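Local coordinates for single-stranded DNA-binding protein WHY1, chloroplastic (Arabidopsis thaliana, PDB 4KOO) that binds single-stranded DNA in chloroplasts and nucleus, keeping the plastid genome stable and modulating telomere length, at residues A[20-25]-A[47-52]; A[85-90]-A[107-112]; A[119-124]-A[134-139]. All coordinates share one frame; numbering follows the deposited sequence.

Interactions 1, 2 and 3 follow one another along the chain, each the pairing of two antiparallel strands of a hairpin. Interaction 1 belongs to the first four-stranded sheet, strands 20-33 and 39-53; interactions 2 and 3 share the second, where strands 103-111 and 118-126 are neighbours and the backbone bonds E110-F119 and K108-N121 probably join them. The centres of interactions 2 and 3 lie about 10 Å apart, as do those of 1 and 3, against about 16 Å for 1 and 2. F51 and L49 meet L107, and F51 also meets L122 and I135, so the two sheets of the Whirly domain press together through a common apolar layer.

Interaction 1 (A[20-25]-A[47-52]); sequences AALTVD and LLLQFA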
loop_
_atom_site.group_PDB
_atom_site.type_symbol
_atom_site.label_atom_id
_atom_site.label_comp_id
_atom_site.label_asym_id
_atom_site.label_seq_id
_atom_site.Cartn_x
_atom_site.Cartn_y
_atom_site.Cartn_z
ATOM N N ALA A 20 27.057 -16.252 5.565
ATOM C CA ALA A 20 25.754 -16.568 6.120
ATOM C C ALA A 20 24.654 -16.263 5.113
ATOM O O ALA A 20 24.847 -15.448 4.205
ATOM C CB ALA A 20 25.504 -15.776 7.431
ATOM N N ALA A 21 23.527 -16.943 5.301
ATOM C CA ALA A 21 22.322 -16.717 4.529
ATOM C C ALA A 21 21.140 -16.457 5.474
ATOM O O ALA A 21 21.083 -17.005 6.582
ATOM C CB ALA A 21 22.040 -17.930 3.646
ATOM N N LEU A 22 20.196 -15.648 5.000
ATOM C CA LEU A 22 18.935 -15.361 5.691
ATOM C C LEU A 22 17.755 -15.649 4.756
ATOM O O LEU A 22 17.728 -15.180 3.633
ATOM C CB LEU A 22 18.896 -13.884 6.084
ATOM C CG LEU A 22 17.582 -13.416 6.699
ATOM C CD1 LEU A 22 17.236 -14.248 7.964
ATOM C CD2 LEU A 22 17.655 -11.924 7.008
ATOM N N THR A 23 16.797 -16.427 5.225
ATOM C CA THR A 23 15.555 -16.634 4.518
ATOM C C THR A 23 14.430 -16.155 5.396
ATOM O O THR A 23 14.421 -16.427 6.593
ATOM C CB THR A 23 15.344 -18.113 4.147
ATOM O OG1 THR A 23 16.407 -18.528 3.278
ATOM C CG2 THR A 23 14.032 -18.303 3.451
ATOM N N VAL A 24 13.521 -15.378 4.816
ATOM C CA VAL A 24 12.356 -14.891 5.542
ATOM C C VAL A 24 11.090 -15.464 4.932
ATOM O O VAL A 24 10.845 -15.262 3.739
ATOM C CB VAL A 24 12.266 -13.347 5.453
ATOM C CG1 VAL A 24 11.156 -12.856 6.385
ATOM C CG2 VAL A 24 13.597 -12.742 5.816
ATOM N N ASP A 25 10.300 -16.167 5.733
ATOM C CA ASP A 25 9.035 -16.770 5.272
ATOM C C ASP A 25 7.886 -16.198 6.037
ATOM O O ASP A 25 7.900 -16.189 7.261
ATOM C CB ASP A 25 8.992 -18.294 5.478
ATOM C CG ASP A 25 9.742 -19.056 4.415
ATOM O OD1 ASP A 25 10.947 -19.288 4.599
ATOM O OD2 ASP A 25 9.121 -19.434 3.401
ATOM N N LEU A 47 6.385 -13.633 10.864
ATOM C CA LEU A 47 7.431 -13.969 9.934
ATOM C C LEU A 47 8.436 -14.900 10.598
ATOM O O LEU A 47 8.783 -14.713 11.765
ATOM C CB LEU A 47 8.118 -12.734 9.451
ATOM C CG LEU A 47 7.202 -11.659 8.839
ATOM C CD1 LEU A 47 8.012 -10.452 8.421
ATOM C CD2 LEU A 47 6.429 -12.217 7.648
ATOM N N LEU A 48 8.931 -15.876 9.853
ATOM C CA LEU A 48 10.014 -16.735 10.364
ATOM C C LEU A 48 11.329 -16.440 9.674
ATOM O O LEU A 48 11.449 -16.573 8.444
ATOM C CB LEU A 48 9.639 -18.203 10.188
ATOM C CG LEU A 48 10.658 -19.203 10.762
ATOM C CD1 LEU A 48 10.732 -19.025 12.257
ATOM C CD2 LEU A 48 10.251 -20.622 10.363
ATOM N N LEU A 49 12.318 -16.010 10.454
ATOM C CA LEU A 49 13.651 -15.747 9.960
ATOM C C LEU A 49 14.486 -16.978 10.208
ATOM O O LEU A 49 14.485 -17.513 11.302
ATOM C CB LEU A 49 14.304 -14.568 10.690
ATOM C CG LEU A 49 13.614 -13.198 10.677
ATOM C CD1 LEU A 49 14.319 -12.252 11.634
ATOM C CD2 LEU A 49 13.624 -12.640 9.319
ATOM N N GLN A 50 15.185 -17.432 9.184
ATOM C CA GLN A 50 16.041 -18.598 9.311
ATOM C C GLN A 50 17.403 -18.199 8.865
ATOM O O GLN A 50 17.574 -17.678 7.775
ATOM C CB GLN A 50 15.506 -19.765 8.475
ATOM C CG GLN A 50 14.089 -20.161 8.836
ATOM C CD GLN A 50 13.637 -21.449 8.168
ATOM O OE1 GLN A 50 13.960 -22.554 8.622
ATOM N NE2 GLN A 50 12.879 -21.314 7.096
ATOM N N PHE A 51 18.402 -18.438 9.718
ATOM C CA PHE A 51 19.752 -17.991 9.444
ATOM C C PHE A 51 20.603 -19.250 9.328
ATOM O O PHE A 51 20.454 -20.151 10.149
ATOM C CB PHE A 51 20.343 -17.210 10.608
ATOM C CG PHE A 51 19.721 -15.845 10.874
ATOM C CD1 PHE A 51 18.471 -15.726 11.460
ATOM C CD2 PHE A 51 20.432 -14.686 10.596
ATOM C CE1 PHE A 51 17.955 -14.475 11.736
ATOM C CE2 PHE A 51 19.913 -13.430 10.906
ATOM C CZ PHE A 51 18.662 -13.344 11.457
ATOM N N ALA A 52 21.526 -19.277 8.380
ATOM C CA ALA A 52 22.411 -20.427 8.245
ATOM C C ALA A 52 23.848 -20.022 7.914
ATOM O O ALA A 52 24.100 -19.035 7.203
ATOM C CB ALA A 52 21.866 -21.379 7.189
HETATM O O HOH W 1 12.042 -18.895 6.924
#
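L22 and F51 pair side by side in the antiparallel hairpin of strands 20-33 and 39-53, part of the first sheet of the Whirly fold. CG of L22 lies anti to the backbone N (chi1 175°), and with the second torsion near +60° this leaves CD1 over the centre of the F51 ring, 3.8 Å from its centroid, in a CH-pi contact. In the next pair on that side, V24 and L49 lie side by side, with V24 CG2 3.5 Å from L49 CD2. This apolar side continues onto strand 131-139, where I135 and I137 receive F51, while W161 of a second subunit packs on V24. Three hydrogen-bonded pairs, A21-A52, T23-Q50 and D25-L48, alternate with these and put their side chains on the other side, where W62 touches A21, T23 and A52. Residues 20-22 fall in a region required, by similarity, for single-stranded DNA binding. T23 OG1 bonds to S14 and Q50 OE1 to K65. The D25 carboxylate and Q50 amide, planes 63° apart, share a water that accepts a bond from Q50 NE2 and lies 2.6 Å from D25 OD1 and 2.8 Å from L48 O, with more acceptors nearby than protons to give.

Interaction 2 (A[85-90]-A[107-112]); sequences ESCEFF and LKVEPL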
loop_
_atom_site.group_PDB
_atom_site.type_symbol
_atom_site.label_atom_id
_atom_site.label_comp_id
_atom_site.label_asym_id
_atom_site.label_seq_id
_atom_site.Cartn_x
_atom_site.Cartn_y
_atom_site.Cartn_z
ATOM N N GLU A 85 18.420 4.027 13.507
ATOM C CA GLU A 85 18.071 3.540 14.828
ATOM C C GLU A 85 18.342 2.040 14.995
ATOM O O GLU A 85 18.051 1.247 14.107
ATOM C CB GLU A 85 16.585 3.854 15.115
ATOM C CG GLU A 85 16.138 3.534 16.532
ATOM C CD GLU A 85 14.728 3.920 16.817
ATOM O OE1 GLU A 85 14.067 4.422 15.882
ATOM O OE2 GLU A 85 14.247 3.668 17.967
ATOM N N SER A 86 18.854 1.652 16.157
ATOM C CA SER A 86 19.058 0.245 16.471
ATOM C C SER A 86 17.850 -0.365 17.168
ATOM O O SER A 86 17.032 0.332 17.774
ATOM C CB SER A 86 20.298 0.077 17.352
ATOM O OG SER A 86 21.443 0.600 16.684
ATOM N N CYS A 87 17.713 -1.674 17.053
ATOM C CA CYS A 87 16.716 -2.363 17.855
ATOM C C CYS A 87 17.204 -3.766 18.200
ATOM O O CYS A 87 18.151 -4.302 17.609
ATOM C CB CYS A 87 15.326 -2.378 17.219
ATOM S SG CYS A 87 15.128 -3.275 15.691
ATOM N N GLU A 88 16.552 -4.333 19.191
ATOM C CA GLU A 88 16.967 -5.603 19.732
ATOM C C GLU A 88 15.728 -6.286 20.293
ATOM O O GLU A 88 14.903 -5.614 20.931
ATOM C CB GLU A 88 17.991 -5.321 20.820
ATOM C CG GLU A 88 18.690 -6.530 21.336
ATOM C CD GLU A 88 19.823 -6.154 22.273
ATOM O OE1 GLU A 88 19.713 -5.106 22.962
ATOM O OE2 GLU A 88 20.812 -6.901 22.288
ATOM N N PHE A 89 15.584 -7.582 20.020
ATOM C CA PHE A 89 14.475 -8.364 20.496
ATOM C C PHE A 89 14.946 -9.600 21.241
ATOM O O PHE A 89 15.913 -10.273 20.822
ATOM C CB PHE A 89 13.637 -8.854 19.335
ATOM C CG PHE A 89 13.192 -7.762 18.388
ATOM C CD1 PHE A 89 12.189 -6.898 18.734
ATOM C CD2 PHE A 89 13.790 -7.626 17.156
ATOM C CE1 PHE A 89 11.771 -5.885 17.841
ATOM C CE2 PHE A 89 13.368 -6.632 16.258
ATOM C CZ PHE A 89 12.340 -5.788 16.611
ATOM N N PHE A 90 14.244 -9.887 22.332
ATOM C CA PHE A 90 14.599 -10.989 23.239
ATOM C C PHE A 90 13.477 -11.997 23.308
ATOM O O PHE A 90 12.369 -11.649 23.688
ATOM C CB PHE A 90 14.872 -10.427 24.662
ATOM C CG PHE A 90 15.848 -9.318 24.686
ATOM C CD1 PHE A 90 17.217 -9.567 24.796
ATOM C CD2 PHE A 90 15.422 -8.000 24.610
ATOM C CE1 PHE A 90 18.121 -8.537 24.813
ATOM C CE2 PHE A 90 16.337 -6.962 24.623
ATOM C CZ PHE A 90 17.684 -7.224 24.720
ATOM N N LEU A 107 17.773 -11.161 18.797
ATOM C CA LEU A 107 17.955 -10.595 17.453
ATOM C C LEU A 107 18.273 -9.103 17.560
ATOM O O LEU A 107 17.516 -8.346 18.181
ATOM C CB LEU A 107 16.690 -10.763 16.615
ATOM C CG LEU A 107 16.770 -10.229 15.180
ATOM C CD1 LEU A 107 17.776 -11.023 14.353
ATOM C CD2 LEU A 107 15.400 -10.247 14.489
ATOM N N LYS A 108 19.408 -8.715 16.984
ATOM C CA LYS A 108 19.831 -7.344 16.845
ATOM C C LYS A 108 19.744 -6.940 15.399
ATOM O O LYS A 108 20.157 -7.687 14.509
ATOM C CB LYS A 108 21.283 -7.181 17.285
ATOM C CG LYS A 108 21.494 -7.387 18.763
ATOM C CD LYS A 108 22.947 -7.050 19.137
ATOM C CE LYS A 108 23.144 -7.033 20.647
ATOM N NZ LYS A 108 24.562 -6.729 20.971
ATOM N N VAL A 109 19.197 -5.753 15.191
ATOM C CA VAL A 109 19.106 -5.136 13.871
ATOM C C VAL A 109 19.671 -3.730 14.040
ATOM O O VAL A 109 19.155 -2.940 14.816
ATOM C CB VAL A 109 17.660 -5.072 13.338
ATOM C CG1 VAL A 109 17.627 -4.417 11.993
ATOM C CG2 VAL A 109 17.046 -6.465 13.222
ATOM N N GLU A 110 20.758 -3.424 13.341
ATOM C CA GLU A 110 21.441 -2.150 13.540
ATOM C C GLU A 110 22.056 -1.689 12.243
ATOM O O GLU A 110 22.409 -2.505 11.402
ATOM C CB GLU A 110 22.584 -2.287 14.546
ATOM C CG GLU A 110 22.140 -2.795 15.889
ATOM C CD GLU A 110 23.252 -2.816 16.913
ATOM O OE1 GLU A 110 24.321 -2.207 16.671
ATOM O OE2 GLU A 110 23.038 -3.450 17.969
ATOM N N PRO A 111 22.243 -0.376 12.114
ATOM C CA PRO A 111 22.985 0.137 10.960
ATOM C C PRO A 111 24.420 -0.346 10.992
ATOM O O PRO A 111 24.991 -0.598 12.051
ATOM C CB PRO A 111 22.903 1.664 11.123
ATOM C CG PRO A 111 22.608 1.918 12.529
ATOM C CD PRO A 111 21.795 0.711 13.012
ATOM N N LEU A 112 24.986 -0.522 9.805
ATOM C CA LEU A 112 26.387 -0.833 9.674
ATOM C C LEU A 112 27.230 0.377 10.026
ATOM O O LEU A 112 26.860 1.530 9.738
ATOM C CB LEU A 112 26.721 -1.269 8.242
ATOM C CG LEU A 112 26.204 -2.645 7.833
ATOM C CD1 LEU A 112 26.376 -2.887 6.335
ATOM C CD2 LEU A 112 26.901 -3.749 8.614
HETATM O O HOH W 2 18.175 -1.221 12.721
HETATM O O HOH W 3 23.871 0.230 18.089
HETATM O O HOH W 4 20.659 -3.499 18.841
#
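C87 and F89 pair with V109 and L107 in an antiparallel hairpin whose strand axes run at 171°, each pair closed by two backbone hydrogen bonds. These four side chains lie on one side. F89 and L107 run alongside each other with F89 CD2 4.1 Å from L107 CD2, and the C87 thiol sets SG 3.9 Å from V109 CB. Helix 72-79 covers C87 and F89 through T77, and F68 of strand 66-70 touches both F89 and L107. On the opposite side the extended chains of E88 and K108 point the same way, with E88 CG 3.9 Å from K108 CG. Their charged ends form only a long salt bridge, and the placing of the carboxylate is less certain. With an alanine at E88, K108 would probably lose its long, loosely placed acidic neighbour and the cover over its CG. Toward the end of the pairing, S86 OG lies 3.6 Å from E110 CG, and one water bridges C87 O to E110 OE2, giving 2.9 and 2.5 Å bonds. L107 and K108 end a predicted nuclear localization signal. The contact thus has two chemistries: apolar contacts turned inward, C87 and F89 under helix 72-79 and L107 toward strand 66-70, and a charged, hydrated side whose long ion pair is likely to add less to its hold than the backbone bonds do.

Interaction 3 (A[119-124]-A[134-139]); sequences FFNLSV and SIYIPI
F119 and Y136 form an offset stack across two antiparallel strands, their side chains crossing at about a right angle while the ring planes are inclined by 28°. The ring centroids are 4.8 Å apart, and Y136 CE2 sits over one face of the F119 ring, displaced toward its rim and 3.4 Å from F119 CG. F119 CG stands between its own backbone N and carbonyl carbon, which helps set its ring against Y136 CE2, whereas Y136 CG lies opposite its N (chi1 175°), a torsion that sends the tyrosine across to F119 with its OH 3.5 Å from F119 CB. At the Y136 ring edge, in its plane, comes N121 OD1, which also touches Y136 CB at 3.3 Å, with the amide inclined to the ring by 57°. The same oxygen accepts a 2.7 Å hydrogen bond from a water that also bonds to S134 OG, a bridge that should limit turning of the amide. The reverse side is apolar: F120 crosses I139 at a slant, its CD1 3.8 Å from I139 CG1, and its CB packs on I137 CG2. Paired backbone bonds, F120 with I137 and L122 with I135, hold the strands in register. In the sheet, strand 118-126 lies between 131-139 and 103-111, and the apolar side rests on the other sheet, with F120, L122 and I135 against F51 of strand 39-53 and L122 also on F68 of strand 66-70.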
loop_
_atom_site.group_PDB
_atom_site.type_symbol
_atom_site.label_atom_id
_atom_site.label_comp_id
_atom_site.label_asym_id
_atom_site.label_seq_id
_atom_site.Cartn_x
_atom_site.Cartn_y
_atom_site.Cartn_z
ATOM N N PHE A 119 22.936 -4.687 9.623
ATOM C CA PHE A 119 23.104 -6.107 9.856
ATOM C C PHE A 119 21.977 -6.673 10.698
ATOM O O PHE A 119 21.327 -5.957 11.458
ATOM C CB PHE A 119 24.468 -6.415 10.446
ATOM C CG PHE A 119 24.648 -5.988 11.878
ATOM C CD1 PHE A 119 24.206 -6.785 12.927
ATOM C CD2 PHE A 119 25.304 -4.802 12.177
ATOM C CE1 PHE A 119 24.409 -6.380 14.253
ATOM C CE2 PHE A 119 25.504 -4.402 13.481
ATOM C CZ PHE A 119 25.066 -5.196 14.522
ATOM N N PHE A 120 21.741 -7.972 10.532
ATOM C CA PHE A 120 20.946 -8.758 11.453
ATOM C C PHE A 120 21.916 -9.711 12.165
ATOM O O PHE A 120 22.757 -10.362 11.540
ATOM C CB PHE A 120 19.934 -9.632 10.737
ATOM C CG PHE A 120 18.718 -8.913 10.229
ATOM C CD1 PHE A 120 18.820 -7.733 9.537
ATOM C CD2 PHE A 120 17.456 -9.452 10.433
ATOM C CE1 PHE A 120 17.676 -7.089 9.074
ATOM C CE2 PHE A 120 16.311 -8.815 9.969
ATOM C CZ PHE A 120 16.427 -7.637 9.287
ATOM N N ASN A 121 21.802 -9.792 13.474
ATOM C CA ASN A 121 22.595 -10.774 14.205
ATOM C C ASN A 121 21.677 -11.571 15.100
ATOM O O ASN A 121 20.931 -10.972 15.894
ATOM C CB ASN A 121 23.639 -10.062 15.042
ATOM C CG ASN A 121 24.639 -11.022 15.660
ATOM O OD1 ASN A 121 25.577 -11.457 14.997
ATOM N ND2 ASN A 121 24.398 -11.407 16.911
ATOM N N LEU A 122 21.719 -12.898 14.980
ATOM C CA LEU A 122 20.906 -13.771 15.817
ATOM C C LEU A 122 21.832 -14.563 16.714
ATOM O O LEU A 122 22.710 -15.279 16.221
ATOM C CB LEU A 122 20.113 -14.754 14.997
ATOM C CG LEU A 122 19.256 -15.755 15.744
ATOM C CD1 LEU A 122 18.349 -15.103 16.773
ATOM C CD2 LEU A 122 18.477 -16.607 14.761
ATOM N N SER A 123 21.622 -14.421 18.021
ATOM C CA SER A 123 22.389 -15.152 19.009
ATOM C C SER A 123 21.469 -16.086 19.746
ATOM O O SER A 123 20.387 -15.696 20.197
ATOM C CB SER A 123 23.060 -14.154 19.974
ATOM O OG SER A 123 23.828 -14.839 20.940
ATOM N N VAL A 124 21.888 -17.337 19.902
ATOM C CA VAL A 124 21.045 -18.310 20.545
ATOM C C VAL A 124 21.844 -19.027 21.641
ATOM O O VAL A 124 22.892 -19.579 21.346
ATOM C CB VAL A 124 20.525 -19.366 19.551
ATOM C CG1 VAL A 124 19.726 -20.431 20.244
ATOM C CG2 VAL A 124 19.675 -18.729 18.401
ATOM N N SER A 134 26.112 -17.613 17.422
ATOM C CA SER A 134 25.543 -16.406 16.802
ATOM C C SER A 134 25.805 -16.418 15.294
ATOM O O SER A 134 26.856 -16.895 14.830
ATOM C CB SER A 134 26.093 -15.137 17.443
ATOM O OG SER A 134 27.437 -14.938 17.077
ATOM N N ILE A 135 24.827 -15.928 14.529
ATOM C CA ILE A 135 24.975 -15.783 13.078
ATOM C C ILE A 135 24.719 -14.317 12.704
ATOM O O ILE A 135 23.694 -13.743 13.073
ATOM C CB ILE A 135 24.038 -16.683 12.288
ATOM C CG1 ILE A 135 24.298 -18.167 12.585
ATOM C CG2 ILE A 135 24.282 -16.489 10.761
ATOM C CD1 ILE A 135 23.251 -19.105 12.059
ATOM N N TYR A 136 25.670 -13.739 11.993
ATOM C CA TYR A 136 25.651 -12.351 11.573
ATOM C C TYR A 136 25.497 -12.255 10.065
ATOM O O TYR A 136 26.159 -12.976 9.312
ATOM C CB TYR A 136 26.969 -11.732 11.994
ATOM C CG TYR A 136 27.225 -10.314 11.568
ATOM C CD1 TYR A 136 27.673 -10.020 10.288
ATOM C CD2 TYR A 136 27.052 -9.266 12.453
ATOM C CE1 TYR A 136 27.919 -8.746 9.912
ATOM C CE2 TYR A 136 27.344 -7.994 12.087
ATOM C CZ TYR A 136 27.760 -7.734 10.818
ATOM O OH TYR A 136 28.013 -6.433 10.457
ATOM N N ILE A 137 24.607 -11.387 9.600
ATOM C CA ILE A 137 24.536 -11.159 8.151
ATOM C C ILE A 137 24.379 -9.681 7.802
ATOM O O ILE A 137 23.533 -8.969 8.352
ATOM C CB ILE A 137 23.455 -12.004 7.498
ATOM C CG1 ILE A 137 23.570 -11.947 5.964
ATOM C CG2 ILE A 137 22.082 -11.591 7.924
ATOM C CD1 ILE A 137 22.677 -12.938 5.271
ATOM N N PRO A 138 25.216 -9.202 6.883
ATOM C CA PRO A 138 25.084 -7.821 6.436
ATOM C C PRO A 138 24.015 -7.743 5.345
ATOM O O PRO A 138 23.786 -8.711 4.607
ATOM C CB PRO A 138 26.462 -7.520 5.854
ATOM C CG PRO A 138 26.882 -8.835 5.291
ATOM C CD PRO A 138 26.386 -9.866 6.267
ATOM N N ILE A 139 23.349 -6.601 5.300
ATOM C CA ILE A 139 22.218 -6.346 4.425
ATOM C C ILE A 139 22.501 -4.992 3.799
ATOM O O ILE A 139 22.723 -4.028 4.503
ATOM C CB ILE A 139 20.892 -6.196 5.264
ATOM C CG1 ILE A 139 20.702 -7.373 6.248
ATOM C CG2 ILE A 139 19.676 -6.107 4.388
ATOM C CD1 ILE A 139 20.415 -8.680 5.625
HETATM O O HOH W 5 27.654 -13.093 15.333
#